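Local coordinates for amide synthase (Vibrio cholerae, PDB 1L5A), which acts as a stand-alone condensation enzyme of nonribosomal peptide synthesis, probably forming amide bonds in the assembly of vibriobactin, at residues D193-T197 and Q326-M330; P254-F260 and N277-R283; A359-T365 and L376-D381. One frame throughout, in Å; residues are numbered along the deposited sequence.

Contact 1: D193-T197 and Q326-M330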
loop_
_atom_site.group_PDB
_atom_site.type_symbol
_atom_site.label_atom_id
_atom_site.label_comp_id
_atom_site.label_asym_id
_atom_site.label_seq_id
_atom_site.Cartn_x
_atom_site.Cartn_y
_atom_site.Cartn_z
ATOM N N ASP A 193 7.973 -21.348 -23.928
ATOM C CA ASP A 193 6.681 -20.891 -24.420
ATOM C C ASP A 193 5.475 -21.546 -23.768
ATOM O O ASP A 193 5.524 -22.688 -23.311
ATOM C CB ASP A 193 6.580 -21.106 -25.929
ATOM C CG ASP A 193 7.516 -20.217 -26.701
ATOM O OD1 ASP A 193 7.329 -20.087 -27.927
ATOM O OD2 ASP A 193 8.442 -19.645 -26.082
ATOM N N LEU A 194 4.385 -20.799 -23.715
ATOM C CA LEU A 194 3.147 -21.322 -23.162
ATOM C C LEU A 194 2.417 -21.954 -24.349
ATOM O O LEU A 194 2.620 -21.554 -25.497
ATOM C CB LEU A 194 2.302 -20.191 -22.577
ATOM C CG LEU A 194 2.816 -19.483 -21.325
ATOM C CD1 LEU A 194 2.029 -18.189 -21.149
ATOM C CD2 LEU A 194 2.694 -20.401 -20.102
ATOM N N THR A 195 1.579 -22.943 -24.076
ATOM C CA THR A 195 0.835 -23.598 -25.129
ATOM C C THR A 195 -0.455 -22.858 -25.447
ATOM O O THR A 195 -1.182 -22.470 -24.548
ATOM C CB THR A 195 0.479 -25.000 -24.720
ATOM O OG1 THR A 195 1.664 -25.678 -24.280
ATOM C CG2 THR A 195 -0.155 -25.735 -25.894
ATOM N N LEU A 196 -0.734 -22.663 -26.731
ATOM C CA LEU A 196 -1.959 -21.987 -27.129
ATOM C C LEU A 196 -3.089 -22.984 -27.278
ATOM O O LEU A 196 -2.873 -24.193 -27.326
ATOM C CB LEU A 196 -1.785 -21.258 -28.459
ATOM C CG LEU A 196 -0.761 -20.123 -28.540
ATOM C CD1 LEU A 196 -1.108 -19.271 -29.762
ATOM C CD2 LEU A 196 -0.794 -19.246 -27.278
ATOM N N THR A 197 -4.303 -22.453 -27.346
ATOM C CA THR A 197 -5.493 -23.268 -27.516
ATOM C C THR A 197 -5.485 -23.698 -28.971
ATOM O O THR A 197 -5.223 -22.890 -29.855
ATOM C CB THR A 197 -6.775 -22.439 -27.246
ATOM O OG1 THR A 197 -6.846 -22.116 -25.851
ATOM C CG2 THR A 197 -8.033 -23.212 -27.679
ATOM N N GLN A 326 -7.246 -16.014 -30.364
ATOM C CA GLN A 326 -6.406 -16.957 -29.635
ATOM C C GLN A 326 -6.537 -16.880 -28.126
ATOM O O GLN A 326 -7.027 -15.894 -27.582
ATOM C CB GLN A 326 -4.944 -16.760 -30.022
ATOM C CG GLN A 326 -4.662 -17.076 -31.472
ATOM C CD GLN A 326 -3.263 -16.680 -31.876
ATOM O OE1 GLN A 326 -2.894 -15.509 -31.802
ATOM N NE2 GLN A 326 -2.472 -17.652 -32.297
ATOM N N SER A 327 -6.089 -17.936 -27.460
ATOM C CA SER A 327 -6.115 -18.029 -26.001
ATOM C C SER A 327 -5.097 -19.081 -25.569
ATOM O O SER A 327 -4.675 -19.905 -26.372
ATOM C CB SER A 327 -7.505 -18.441 -25.509
ATOM O OG SER A 327 -7.905 -19.679 -26.091
ATOM N N TYR A 328 -4.687 -19.048 -24.308
ATOM C CA TYR A 328 -3.736 -20.041 -23.825
ATOM C C TYR A 328 -4.447 -21.326 -23.425
ATOM O O TYR A 328 -5.600 -21.306 -22.941
ATOM C CB TYR A 328 -2.994 -19.536 -22.595
ATOM C CG TYR A 328 -2.046 -18.388 -22.846
ATOM C CD1 TYR A 328 -2.084 -17.242 -22.048
ATOM C CD2 TYR A 328 -1.063 -18.473 -23.825
ATOM C CE1 TYR A 328 -1.164 -16.223 -22.217
ATOM C CE2 TYR A 328 -0.140 -17.463 -24.000
ATOM C CZ TYR A 328 -0.192 -16.346 -23.195
ATOM O OH TYR A 328 0.746 -15.364 -23.354
ATOM N N PHE A 329 -3.742 -22.438 -23.603
ATOM C CA PHE A 329 -4.271 -23.734 -23.212
ATOM C C PHE A 329 -3.869 -23.860 -21.755
ATOM O O PHE A 329 -2.742 -24.232 -21.444
ATOM C CB PHE A 329 -3.624 -24.834 -24.047
ATOM C CG PHE A 329 -4.166 -26.202 -23.775
ATOM C CD1 PHE A 329 -5.517 -26.469 -23.940
ATOM C CD2 PHE A 329 -3.316 -27.241 -23.392
ATOM C CE1 PHE A 329 -6.033 -27.757 -23.735
ATOM C CE2 PHE A 329 -3.818 -28.541 -23.181
ATOM C CZ PHE A 329 -5.186 -28.798 -23.356
ATOM N N MET A 330 -4.778 -23.531 -20.843
ATOM C CA MET A 330 -4.424 -23.597 -19.424
ATOM C C MET A 330 -4.412 -25.002 -18.860
ATOM O O MET A 330 -5.231 -25.358 -18.027
ATOM C CB MET A 330 -5.344 -22.685 -18.616
ATOM C CG MET A 330 -5.120 -21.223 -18.992
ATOM S SD MET A 330 -6.463 -20.097 -18.603
ATOM C CE MET A 330 -6.223 -18.770 -19.853
#
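Three hydrogen bonds join T195 and T197 to S327 and F329, two between backbones and one between side chains. F329 N donates to T195 O at 2.7 Å. T197 N donates to S327 O at 2.8 Å, and T197 OG1 pairs with S327 OG at 2.7 Å, a hydroxyl pair in which either oxygen could be the donor. S327 OG reaches T197 because chi1 of 57° sets it between its own backbone N and carbonyl carbon. The two backbone bonds flank L196 and Y328, whose CA atoms lie 4.2 Å apart. This is a single beta bridge between two otherwise irregular loops, one leading from helix 175-189 toward strand 208-214, the other from helix 313-319 toward strand 333-337. Apolar contacts gather round the Y328 ring. L194 CD1 sits over one face, displaced toward the rim and 3.8 Å from the ring centroid, a CH-pi contact. L196 CD2 comes obliquely to Y328 CD2 at 3.5 Å, while L196 CD1 lies against the amide of Q326, whose OE1 is taken by N323 N. On the other side of the bridge, T195 CG2 and F329 CB lie alongside each other at 4.0 Å. Beyond the two segments, Y328 also touches I313 of helix 313-319 and L322, and E317 OE2 accepts its backbone N-H.

Contact 2: P254-F260 and N277-R283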
loop_
_atom_site.group_PDB
_atom_site.type_symbol
_atom_site.label_atom_id
_atom_site.label_comp_id
_atom_site.label_asym_id
_atom_site.label_seq_id
_atom_site.Cartn_x
_atom_site.Cartn_y
_atom_site.Cartn_z
ATOM N N PRO A 254 6.300 -27.715 -18.934
ATOM C CA PRO A 254 6.972 -26.803 -18.007
ATOM C C PRO A 254 6.025 -25.964 -17.152
ATOM O O PRO A 254 6.434 -25.410 -16.138
ATOM C CB PRO A 254 7.833 -25.945 -18.937
ATOM C CG PRO A 254 7.026 -25.897 -20.176
ATOM C CD PRO A 254 6.513 -27.305 -20.332
ATOM N N TRP A 255 4.761 -25.880 -17.545
ATOM C CA TRP A 255 3.825 -25.071 -16.787
ATOM C C TRP A 255 2.715 -25.796 -16.033
ATOM O O TRP A 255 2.246 -26.855 -16.459
ATOM C CB TRP A 255 3.198 -24.054 -17.713
ATOM C CG TRP A 255 4.187 -23.164 -18.393
ATOM C CD1 TRP A 255 4.681 -23.293 -19.661
ATOM C CD2 TRP A 255 4.714 -21.936 -17.878
ATOM N NE1 TRP A 255 5.468 -22.207 -19.974
ATOM C CE2 TRP A 255 5.505 -21.361 -18.896
ATOM C CE3 TRP A 255 4.588 -21.263 -16.653
ATOM C CZ2 TRP A 255 6.163 -20.140 -18.728
ATOM C CZ3 TRP A 255 5.242 -20.054 -16.487
ATOM C CH2 TRP A 255 6.018 -19.503 -17.522
ATOM N N LEU A 256 2.317 -25.214 -14.899
ATOM C CA LEU A 256 1.212 -25.717 -14.075
ATOM C C LEU A 256 0.317 -24.500 -13.910
ATOM O O LEU A 256 0.774 -23.489 -13.406
ATOM C CB LEU A 256 1.680 -26.141 -12.693
ATOM C CG LEU A 256 0.973 -27.334 -12.033
ATOM C CD1 LEU A 256 1.078 -27.182 -10.518
ATOM C CD2 LEU A 256 -0.485 -27.439 -12.462
ATOM N N TRP A 257 -0.943 -24.577 -14.329
ATOM C CA TRP A 257 -1.830 -23.434 -14.201
ATOM C C TRP A 257 -2.587 -23.466 -12.894
ATOM O O TRP A 257 -3.004 -24.534 -12.435
ATOM C CB TRP A 257 -2.803 -23.361 -15.367
ATOM C CG TRP A 257 -2.158 -23.010 -16.680
ATOM C CD1 TRP A 257 -1.470 -23.850 -17.510
ATOM C CD2 TRP A 257 -2.135 -21.720 -17.305
ATOM N NE1 TRP A 257 -1.024 -23.162 -18.615
ATOM C CE2 TRP A 257 -1.415 -21.855 -18.516
ATOM C CE3 TRP A 257 -2.653 -20.462 -16.960
ATOM C CZ2 TRP A 257 -1.201 -20.782 -19.389
ATOM C CZ3 TRP A 257 -2.442 -19.387 -17.833
ATOM C CH2 TRP A 257 -1.722 -19.557 -19.032
ATOM N N LEU A 258 -2.749 -22.276 -12.312
ATOM C CA LEU A 258 -3.419 -22.061 -11.028
ATOM C C LEU A 258 -4.501 -21.014 -11.098
ATOM O O LEU A 258 -4.495 -20.143 -11.975
ATOM C CB LEU A 258 -2.457 -21.501 -9.990
ATOM C CG LEU A 258 -1.207 -22.225 -9.583
ATOM C CD1 LEU A 258 -0.397 -21.308 -8.706
ATOM C CD2 LEU A 258 -1.590 -23.493 -8.849
ATOM N N PRO A 259 -5.446 -21.080 -10.158
ATOM C CA PRO A 259 -6.483 -20.062 -10.179
ATOM C C PRO A 259 -6.159 -19.151 -8.987
ATOM O O PRO A 259 -6.070 -19.634 -7.850
ATOM C CB PRO A 259 -7.771 -20.870 -9.975
ATOM C CG PRO A 259 -7.354 -21.903 -9.016
ATOM C CD PRO A 259 -5.911 -22.282 -9.438
ATOM N N PHE A 260 -5.900 -17.869 -9.239
ATOM C CA PHE A 260 -5.673 -16.936 -8.130
ATOM C C PHE A 260 -7.034 -16.239 -7.897
ATOM O O PHE A 260 -7.548 -15.526 -8.779
ATOM C CB PHE A 260 -4.602 -15.902 -8.470
ATOM C CG PHE A 260 -4.541 -14.765 -7.486
ATOM C CD1 PHE A 260 -4.478 -15.023 -6.113
ATOM C CD2 PHE A 260 -4.619 -13.442 -7.919
ATOM C CE1 PHE A 260 -4.499 -13.986 -5.189
ATOM C CE2 PHE A 260 -4.641 -12.391 -6.998
ATOM C CZ PHE A 260 -4.581 -12.665 -5.633
ATOM N N ASN A 277 -8.598 -15.521 -11.579
ATOM C CA ASN A 277 -7.678 -15.305 -12.692
ATOM C C ASN A 277 -6.762 -16.510 -12.811
ATOM O O ASN A 277 -6.207 -16.995 -11.816
ATOM C CB ASN A 277 -6.878 -14.027 -12.412
ATOM C CG ASN A 277 -6.061 -13.549 -13.603
ATOM O OD1 ASN A 277 -6.425 -13.770 -14.752
ATOM N ND2 ASN A 277 -4.961 -12.847 -13.322
ATOM N N SER A 278 -6.618 -17.007 -14.031
ATOM C CA SER A 278 -5.774 -18.176 -14.299
ATOM C C SER A 278 -4.350 -17.741 -14.592
ATOM O O SER A 278 -4.101 -16.964 -15.517
ATOM C CB SER A 278 -6.324 -18.945 -15.496
ATOM O OG SER A 278 -7.640 -19.378 -15.244
ATOM N N LEU A 279 -3.410 -18.267 -13.828
ATOM C CA LEU A 279 -2.021 -17.878 -14.012
ATOM C C LEU A 279 -1.077 -19.058 -14.159
ATOM O O LEU A 279 -1.271 -20.119 -13.560
ATOM C CB LEU A 279 -1.566 -17.002 -12.831
ATOM C CG LEU A 279 -2.443 -15.765 -12.598
ATOM C CD1 LEU A 279 -2.129 -15.140 -11.237
ATOM C CD2 LEU A 279 -2.226 -14.789 -13.710
ATOM N N PRO A 280 -0.034 -18.889 -14.979
ATOM C CA PRO A 280 0.897 -20.005 -15.137
ATOM C C PRO A 280 2.094 -19.926 -14.180
ATOM O O PRO A 280 2.700 -18.877 -14.018
ATOM C CB PRO A 280 1.288 -19.904 -16.614
ATOM C CG PRO A 280 1.318 -18.427 -16.830
ATOM C CD PRO A 280 0.067 -17.950 -16.112
ATOM N N LEU A 281 2.396 -21.054 -13.547
ATOM C CA LEU A 281 3.517 -21.218 -12.624
ATOM C C LEU A 281 4.578 -22.011 -13.386
ATOM O O LEU A 281 4.289 -23.083 -13.926
ATOM C CB LEU A 281 3.095 -22.032 -11.380
ATOM C CG LEU A 281 4.232 -22.590 -10.500
ATOM C CD1 LEU A 281 4.909 -21.436 -9.800
ATOM C CD2 LEU A 281 3.701 -23.590 -9.462
ATOM N N LEU A 282 5.795 -21.489 -13.462
ATOM C CA LEU A 282 6.859 -22.213 -14.151
ATOM C C LEU A 282 7.365 -23.137 -13.075
ATOM O O LEU A 282 7.838 -22.678 -12.035
ATOM C CB LEU A 282 7.963 -21.268 -14.611
ATOM C CG LEU A 282 8.949 -21.903 -15.599
ATOM C CD1 LEU A 282 8.167 -22.511 -16.766
ATOM C CD2 LEU A 282 9.933 -20.861 -16.113
ATOM N N ARG A 283 7.234 -24.438 -13.301
ATOM C CA ARG A 283 7.654 -25.393 -12.296
ATOM C C ARG A 283 9.153 -25.398 -12.126
ATOM O O ARG A 283 9.907 -25.358 -13.101
ATOM C CB ARG A 283 7.174 -26.799 -12.657
ATOM C CG ARG A 283 5.670 -26.892 -12.852
ATOM C CD ARG A 283 5.200 -28.303 -13.209
ATOM N NE ARG A 283 5.937 -28.857 -14.337
ATOM C CZ ARG A 283 7.027 -29.603 -14.208
ATOM N NH1 ARG A 283 7.494 -29.889 -12.994
ATOM N NH2 ARG A 283 7.659 -30.040 -15.291
#
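L282 turns CG anti to its backbone N (chi1 -167°), while W255 keeps CG beside its own N (chi1 -58°), and the two settings bring L282 CD1 over the indole. CD1 lies 3.5 Å from the centroid of the W255 six-membered ring, almost straight above its centre, a clear CH-pi contact. The next pair on this face repeats the theme: P280 CB stands 3.6 Å from the centroid of the W257 six-membered ring, with proline and indole side by side and pointing the same way. S278 O lies at the edge of that indole, near its plane.

Paired backbone bonds hold this register. L256 N reaches L281 O at 3.1 Å and L281 N returns to L256 O at 2.9 Å; L258 and L279 exchange a similar pair, and F260 N binds N277 O at 2.7 Å. Past the last residues in strand form, R283 N still donates to P254 O at 3.1 Å. The guanidinium of R283 is committed outside the pair, to A253 O and, as a salt bridge, to E247. The opposite face, with L256, L258 and L281, packs on helices 234-249 and 291-307.

W257 turns its backbone bonds outward to P332 and I334. The whole is a twisted two-stranded antiparallel ribbon (146° between strand directions), whose irregular 16-residue connection is consistent with the floor loop of condensation domains.

Contact 3: A359-T365 and L376-D381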
loop_
_atom_site.group_PDB
_atom_site.type_symbol
_atom_site.label_atom_id
_atom_site.label_comp_id
_atom_site.label_asym_id
_atom_site.label_seq_id
_atom_site.Cartn_x
_atom_site.Cartn_y
_atom_site.Cartn_z
ATOM N N ALA A 359 -14.585 -28.570 -18.953
ATOM C CA ALA A 359 -13.281 -29.175 -18.727
ATOM C C ALA A 359 -12.401 -29.037 -19.963
ATOM O O ALA A 359 -12.832 -29.348 -21.071
ATOM C CB ALA A 359 -13.456 -30.656 -18.364
ATOM N N GLU A 360 -11.175 -28.562 -19.780
ATOM C CA GLU A 360 -10.263 -28.418 -20.901
ATOM C C GLU A 360 -8.902 -28.933 -20.434
ATOM O O GLU A 360 -8.439 -28.572 -19.360
ATOM C CB GLU A 360 -10.191 -26.953 -21.321
ATOM C CG GLU A 360 -9.898 -26.734 -22.795
ATOM C CD GLU A 360 -10.121 -25.283 -23.232
ATOM O OE1 GLU A 360 -11.237 -24.756 -23.001
ATOM O OE2 GLU A 360 -9.181 -24.675 -23.808
ATOM N N GLY A 361 -8.273 -29.794 -21.227
ATOM C CA GLY A 361 -6.988 -30.344 -20.836
ATOM C C GLY A 361 -7.148 -31.303 -19.670
ATOM O O GLY A 361 -8.157 -31.990 -19.560
ATOM N N ILE A 362 -6.142 -31.393 -18.811
ATOM C CA ILE A 362 -6.250 -32.258 -17.655
ATOM C C ILE A 362 -6.277 -31.352 -16.419
ATOM O O ILE A 362 -5.628 -30.306 -16.378
ATOM C CB ILE A 362 -5.082 -33.240 -17.571
ATOM C CG1 ILE A 362 -5.356 -34.259 -16.455
ATOM C CG2 ILE A 362 -3.789 -32.485 -17.327
ATOM C CD1 ILE A 362 -4.316 -35.321 -16.304
ATOM N N ASN A 363 -7.045 -31.758 -15.418
ATOM C CA ASN A 363 -7.229 -30.976 -14.200
ATOM C C ASN A 363 -7.020 -31.823 -12.929
ATOM O O ASN A 363 -7.544 -32.940 -12.814
ATOM C CB ASN A 363 -8.650 -30.416 -14.231
ATOM C CG ASN A 363 -8.908 -29.373 -13.168
ATOM O OD1 ASN A 363 -8.936 -28.170 -13.459
ATOM N ND2 ASN A 363 -9.114 -29.819 -11.927
ATOM N N PHE A 364 -6.231 -31.309 -11.991
ATOM C CA PHE A 364 -6.008 -32.003 -10.733
ATOM C C PHE A 364 -6.746 -31.180 -9.698
ATOM O O PHE A 364 -6.498 -29.984 -9.556
ATOM C CB PHE A 364 -4.514 -32.084 -10.394
ATOM C CG PHE A 364 -3.721 -32.829 -11.417
ATOM C CD1 PHE A 364 -2.888 -32.150 -12.302
ATOM C CD2 PHE A 364 -3.881 -34.201 -11.564
ATOM C CE1 PHE A 364 -2.232 -32.826 -13.332
ATOM C CE2 PHE A 364 -3.230 -34.885 -12.589
ATOM C CZ PHE A 364 -2.407 -34.197 -13.478
ATOM N N THR A 365 -7.672 -31.807 -8.992
ATOM C CA THR A 365 -8.435 -31.090 -7.994
ATOM C C THR A 365 -8.376 -31.727 -6.619
ATOM O O THR A 365 -8.446 -32.942 -6.462
ATOM C CB THR A 365 -9.885 -30.945 -8.430
ATOM O OG1 THR A 365 -9.986 -29.850 -9.347
ATOM C CG2 THR A 365 -10.783 -30.694 -7.233
ATOM N N LEU A 376 -8.624 -36.355 -4.124
ATOM C CA LEU A 376 -7.988 -35.867 -5.334
ATOM C C LEU A 376 -8.829 -36.326 -6.504
ATOM O O LEU A 376 -9.143 -37.504 -6.615
ATOM C CB LEU A 376 -6.581 -36.445 -5.485
ATOM C CG LEU A 376 -5.996 -36.350 -6.909
ATOM C CD1 LEU A 376 -5.919 -34.903 -7.343
ATOM C CD2 LEU A 376 -4.620 -36.974 -6.958
ATOM N N ASP A 377 -9.206 -35.394 -7.368
ATOM C CA ASP A 377 -9.998 -35.730 -8.537
ATOM C C ASP A 377 -9.166 -35.445 -9.768
ATOM O O ASP A 377 -8.712 -34.313 -9.955
ATOM C CB ASP A 377 -11.264 -34.885 -8.607
ATOM C CG ASP A 377 -12.125 -35.016 -7.376
ATOM O OD1 ASP A 377 -12.212 -36.133 -6.821
ATOM O OD2 ASP A 377 -12.732 -33.996 -6.978
ATOM N N ILE A 378 -8.963 -36.465 -10.602
ATOM C CA ILE A 378 -8.202 -36.298 -11.835
ATOM C C ILE A 378 -9.211 -36.296 -12.978
ATOM O O ILE A 378 -9.740 -37.333 -13.343
ATOM C CB ILE A 378 -7.200 -37.447 -12.039
ATOM C CG1 ILE A 378 -6.428 -37.709 -10.743
ATOM C CG2 ILE A 378 -6.229 -37.098 -13.147
ATOM C CD1 ILE A 378 -5.670 -36.524 -10.236
ATOM N N THR A 379 -9.475 -35.123 -13.538
ATOM C CA THR A 379 -10.435 -34.977 -14.625
ATOM C C THR A 379 -9.797 -34.503 -15.933
ATOM O O THR A 379 -8.988 -33.574 -15.945
ATOM C CB THR A 379 -11.506 -33.970 -14.236
ATOM O OG1 THR A 379 -12.238 -34.487 -13.122
ATOM C CG2 THR A 379 -12.441 -33.690 -15.397
ATOM N N ALA A 380 -10.176 -35.143 -17.035
ATOM C CA ALA A 380 -9.646 -34.778 -18.338
ATOM C C ALA A 380 -10.761 -34.669 -19.351
ATOM O O ALA A 380 -11.774 -35.349 -19.244
ATOM C CB ALA A 380 -8.637 -35.812 -18.805
ATOM N N ASP A 381 -10.573 -33.785 -20.321
ATOM C CA ASP A 381 -11.524 -33.611 -21.402
ATOM C C ASP A 381 -10.884 -34.354 -22.573
ATOM O O ASP A 381 -9.925 -33.871 -23.178
ATOM C CB ASP A 381 -11.687 -32.132 -21.741
ATOM C CG ASP A 381 -12.178 -31.916 -23.160
ATOM O OD1 ASP A 381 -12.887 -32.806 -23.686
ATOM O OD2 ASP A 381 -11.860 -30.853 -23.745
#
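F364 and I378 meet on the packed face of an antiparallel beta hairpin, strands 362-368 and 374-381, at the middle of the mixed four-stranded sheet that the second half of this condensation domain contributes. I378 CD1 comes to the edge of the phenyl ring, in its plane near CD2, carried there by CG1, which stands anti to the carbonyl carbon (chi1 -47°). I378 CG2 lies 3.8 Å from F364 CE2, off the ring plane. I362 CD1 approaches I378 CG2 at 4.1 Å, the two chains running alongside each other. Helix 387-409 covers this face: F397 meets the F364 ring edge-to-face, and W390 rests on A380.

The other face, bearing N363, T365, D377 and T379, is less deeply buried and more polar. T365 CG2 passes D377 OD2 at 3.8 Å without a polar bond; the carboxylate is held instead by S212 and by a salt bridge to R367, and T379 OG1 by S210.

Between the faces, N363 N donates to T379 O at 2.7 Å and T379 N to N363 O at 3.0 Å, while T365 and D377 exchange a second pair of bonds. At the open end, G361, with positive phi (70°), carries the chain into the strand, and its O accepts D381 N at 3.1 Å. D381 turns its carboxylate to S384, Y201 and the backbone N-H groups of A383 and H207. Within the first strand, N363 ND2 makes a weak, bent bond (120°) to T365 OG1 at 2.7 Å.

Overall arrangement
After helix 175-189 the chain enters 193-197, which waits for 326-330 to close contact 1, a loop of 128 intervening residues. Nested inside it, contact 2 pairs 254-260 with 277-283 across a short connection. Contact 3 then follows in series as a hairpin, after strand 348-356 has crossed to the other, five-stranded sheet. Contacts 1 and 2 touch directly: L194 CD2 lies 3.2 Å from W255 CE2, and M330 packs on W257 and S278. F329 CZ reaches G361 CA at 3.5 Å, joining contacts 1 and 3. Contacts 2 and 3 do not touch, their nearest atoms about 5 Å apart; strand 333-337 mediates, bonded to W257 and to I362 and F364.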